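Local coordinates for protein APL1 (Anopheles gambiae, PDB 3O6N) that probably pairs with the leucine-rich repeat protein LRIM1 in a complex that regulates complement-like immunity of the mosquito, at residues A[287-292]-A[314-319]. Numbering follows the deposited sequence.
Sequences LNLYGQ and QPQFDR
Leu289 and Gln316 make the most extensive packing between 287-292 and 314-319. Gln316 lies obliquely across the leucine. Gln316 CG is 3.9 Å from Leu289 CB. Gln316 OE1 approaches the same Leu289 CB at 3.7 Å. Leu289 CD1 also touches this amide end, so the leucine meets both the aliphatic part and the oxygen of the glutamine. The glutamine starts extended, with CG anti to the backbone N, then bends at chi2 (67°). OE1 takes a hydrogen bond from the backbone N of Ile294, just past 287-292, which gives the amide oxygen of this buried glutamine a polar partner.

Two further apolar contacts lie at Leu287 and Tyr290. Leu287 CD2 comes within 4.1 Å of Phe317 CZ, the far end of the ring, and meets the ring obliquely. Leu300 of strand 299-301 touches both Leu289 and Phe317. Nearer the surface, Tyr290 CB rests on Pro315 CG at 3.8 Å, while the tyrosine ring leads away from the helix.

In the leucine-rich repeat solenoid, near its C-terminal end, the contact brings strand 286-288 and the turn after it against helix 314-317, which follows strand 299-301 in the chain. No hydrogen bond links the two segments directly. Asn313, the residue before the helix, ties the helix start to 287-292: its OD1 accepts from Leu289 N and its ND2 donates to Leu287 O.

The turn itself is held by Asn288. Asn288 OD1 accepts from Tyr290 N at 2.9 Å, an Asx turn. Asn288 OD1 also accepts from Gly291 N at 3.0 Å, and this bond is nearly straight (166°). Both donors lie in the carbonyl plane. With chi1 at 46°, the Tyr290 ring folds back, and Asn288 OD1 sits 3.2 Å above the ring plane, over its centre.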
ATOM      1  N   LEU A 287       6.338 -11.108  25.274  1.00 23.79           N
ATOM      2  CA  LEU A 287       7.261 -10.244  24.556  1.00 18.21           C
ATOM      3  C   LEU A 287       8.686 -10.419  25.061  1.00 22.41           C
ATOM      4  O   LEU A 287       8.968 -10.182  26.235  1.00 19.58           O
ATOM      5  CB  LEU A 287       6.849  -8.783  24.735  1.00 21.56           C
ATOM      6  CG  LEU A 287       7.826  -7.750  24.173  1.00 23.31           C
ATOM      7  CD1 LEU A 287       7.812  -7.793  22.658  1.00 22.08           C
ATOM      8  CD2 LEU A 287       7.472  -6.354  24.677  1.00 24.71           C
ATOM      9  N   ASN A 288       9.588 -10.828  24.178  1.00 19.54           N
ATOM     10  CA  ASN A 288      11.000 -10.891  24.532  1.00 20.70           C
ATOM     11  C   ASN A 288      11.865 -10.240  23.467  1.00 20.68           C
ATOM     12  O   ASN A 288      12.201 -10.862  22.460  1.00 19.58           O
ATOM     13  CB  ASN A 288      11.458 -12.336  24.766  1.00 21.46           C
ATOM     14  CG  ASN A 288      12.926 -12.428  25.150  1.00 22.41           C
ATOM     15  OD1 ASN A 288      13.690 -11.482  24.957  1.00 22.36           O
ATOM     16  ND2 ASN A 288      13.330 -13.575  25.694  1.00 20.41           N
ATOM     17  N   LEU A 289      12.221  -8.982  23.698  1.00 17.67           N
ATOM     18  CA  LEU A 289      13.203  -8.301  22.870  1.00 18.25           C
ATOM     19  C   LEU A 289      14.434  -7.963  23.710  1.00 19.85           C
ATOM     20  O   LEU A 289      15.198  -7.061  23.372  1.00 25.06           O
ATOM     21  CB  LEU A 289      12.607  -7.029  22.251  1.00 14.58           C
ATOM     22  CG  LEU A 289      11.540  -7.245  21.173  1.00 14.14           C
ATOM     23  CD1 LEU A 289      10.940  -5.911  20.736  1.00 14.75           C
ATOM     24  CD2 LEU A 289      12.110  -8.008  19.977  1.00 14.99           C
ATOM     25  N   TYR A 290      14.619  -8.691  24.808  1.00 19.75           N
ATOM     26  CA  TYR A 290      15.777  -8.477  25.675  1.00 19.54           C
ATOM     27  C   TYR A 290      16.890  -9.507  25.462  1.00 19.05           C
ATOM     28  O   TYR A 290      18.049  -9.239  25.773  1.00 23.71           O
ATOM     29  CB  TYR A 290      15.375  -8.414  27.156  1.00 24.92           C
ATOM     30  CG  TYR A 290      14.419  -9.496  27.609  1.00 21.88           C
ATOM     31  CD1 TYR A 290      14.886 -10.691  28.148  1.00 22.73           C
ATOM     32  CD2 TYR A 290      13.043  -9.309  27.522  1.00 22.16           C
ATOM     33  CE1 TYR A 290      14.007 -11.675  28.572  1.00 23.96           C
ATOM     34  CE2 TYR A 290      12.160 -10.283  27.941  1.00 20.60           C
ATOM     35  CZ  TYR A 290      12.644 -11.464  28.462  1.00 26.23           C
ATOM     36  OH  TYR A 290      11.754 -12.430  28.874  1.00 27.93           O
ATOM     37  N   GLY A 291      16.539 -10.675  24.934  1.00 21.74           N
ATOM     38  CA  GLY A 291      17.544 -11.659  24.563  1.00 23.39           C
ATOM     39  C   GLY A 291      18.543 -11.048  23.596  1.00 28.42           C
ATOM     40  O   GLY A 291      19.755 -11.237  23.722  1.00 27.79           O
ATOM     41  N   GLN A 292      18.022 -10.316  22.616  1.00 21.13           N
ATOM     42  CA  GLN A 292      18.843  -9.507  21.727  1.00 20.85           C
ATOM     43  C   GLN A 292      18.014  -8.335  21.217  1.00 20.91           C
ATOM     44  O   GLN A 292      17.211  -8.487  20.292  1.00 24.02           O
ATOM     45  CB  GLN A 292      19.383 -10.332  20.555  1.00 26.97           C
ATOM     46  CG  GLN A 292      20.313  -9.550  19.635  1.00 31.62           C
ATOM     47  CD  GLN A 292      20.929 -10.412  18.544  1.00 39.26           C
ATOM     48  OE1 GLN A 292      21.339 -11.547  18.791  1.00 41.94           O
ATOM     49  NE2 GLN A 292      20.991  -9.875  17.329  1.00 41.62           N
ATOM     50  N   GLN A 314      13.343  -3.885  29.397  1.00 18.95           N
ATOM     51  CA  GLN A 314      13.985  -2.599  29.664  1.00 19.42           C
ATOM     52  C   GLN A 314      15.076  -2.189  28.665  1.00 18.70           C
ATOM     53  O   GLN A 314      15.070  -1.062  28.180  1.00 21.65           O
ATOM     54  CB  GLN A 314      14.545  -2.556  31.090  1.00 21.21           C
ATOM     55  CG  GLN A 314      15.206  -1.231  31.433  1.00 21.12           C
ATOM     56  CD  GLN A 314      15.634  -1.144  32.883  1.00 27.40           C
ATOM     57  OE1 GLN A 314      15.404  -2.064  33.671  1.00 25.00           O
ATOM     58  NE2 GLN A 314      16.266  -0.034  33.242  1.00 30.27           N
ATOM     59  N   PRO A 315      16.026  -3.095  28.371  1.00 20.79           N
ATOM     60  CA  PRO A 315      17.116  -2.721  27.462  1.00 23.16           C
ATOM     61  C   PRO A 315      16.624  -2.313  26.076  1.00 21.94           C
ATOM     62  O   PRO A 315      17.251  -1.471  25.434  1.00 24.94           O
ATOM     63  CB  PRO A 315      17.971  -3.997  27.381  1.00 25.49           C
ATOM     64  CG  PRO A 315      17.101  -5.097  27.906  1.00 30.79           C
ATOM     65  CD  PRO A 315      16.207  -4.449  28.920  1.00 26.61           C
ATOM     66  N   GLN A 316      15.525  -2.904  25.618  1.00 18.02           N
ATOM     67  CA  GLN A 316      14.932  -2.504  24.346  1.00 19.18           C
ATOM     68  C   GLN A 316      14.219  -1.159  24.492  1.00 16.09           C
ATOM     69  O   GLN A 316      14.391  -0.263  23.664  1.00 19.76           O
ATOM     70  CB  GLN A 316      13.952  -3.568  23.838  1.00 14.86           C
ATOM     71  CG  GLN A 316      13.299  -3.218  22.509  1.00 15.62           C
ATOM     72  CD  GLN A 316      14.288  -3.203  21.356  1.00 19.89           C
ATOM     73  OE1 GLN A 316      14.465  -4.206  20.668  1.00 19.42           O
ATOM     74  NE2 GLN A 316      14.937  -2.063  21.142  1.00 21.48           N
ATOM     75  N   PHE A 317      13.420  -1.032  25.547  1.00 16.24           N
ATOM     76  CA  PHE A 317      12.651   0.189  25.800  1.00 14.77           C
ATOM     77  C   PHE A 317      13.545   1.414  25.991  1.00 17.77           C
ATOM     78  O   PHE A 317      13.203   2.514  25.554  1.00 20.93           O
ATOM     79  CB  PHE A 317      11.772   0.024  27.042  1.00 17.35           C
ATOM     80  CG  PHE A 317      10.695  -1.024  26.906  1.00 15.24           C
ATOM     81  CD1 PHE A 317      10.242  -1.425  25.664  1.00 17.53           C
ATOM     82  CD2 PHE A 317      10.136  -1.604  28.037  1.00 17.94           C
ATOM     83  CE1 PHE A 317       9.249  -2.388  25.546  1.00 16.94           C
ATOM     84  CE2 PHE A 317       9.146  -2.565  27.929  1.00 18.08           C
ATOM     85  CZ  PHE A 317       8.698  -2.955  26.677  1.00 15.66           C
ATOM     86  N   ASP A 318      14.679   1.217  26.658  1.00 19.54           N
ATOM     87  CA  ASP A 318      15.593   2.307  27.002  1.00 22.73           C
ATOM     88  C   ASP A 318      16.119   3.059  25.785  1.00 27.20           C
ATOM     89  O   ASP A 318      16.519   4.220  25.896  1.00 28.32           O
ATOM     90  CB  ASP A 318      16.790   1.776  27.800  1.00 24.02           C
ATOM     91  CG  ASP A 318      16.503   1.633  29.282  1.00 30.82           C
ATOM     92  OD1 ASP A 318      15.540   2.254  29.780  1.00 31.88           O
ATOM     93  OD2 ASP A 318      17.262   0.906  29.954  1.00 28.92           O
ATOM     94  N   ARG A 319      16.128   2.391  24.633  1.00 26.13           N
ATOM     95  CA  ARG A 319      16.698   2.949  23.410  1.00 25.85           C
ATOM     96  C   ARG A 319      15.656   3.581  22.491  1.00 21.71           C
ATOM     97  O   ARG A 319      16.006   4.187  21.479  1.00 23.15           O
ATOM     98  CB  ARG A 319      17.422   1.860  22.618  1.00 34.01           C
ATOM     99  CG  ARG A 319      18.395   1.021  23.414  1.00 42.68           C
ATOM    100  CD  ARG A 319      19.010  -0.041  22.522  1.00 47.55           C
ATOM    101  NE  ARG A 319      19.658   0.554  21.357  1.00 47.19           N
ATOM    102  CZ  ARG A 319      20.944   0.883  21.310  1.00 50.38           C
ATOM    103  NH1 ARG A 319      21.721   0.668  22.362  1.00 52.45           N
ATOM    104  NH2 ARG A 319      21.455   1.422  20.211  1.00 48.01           N
TER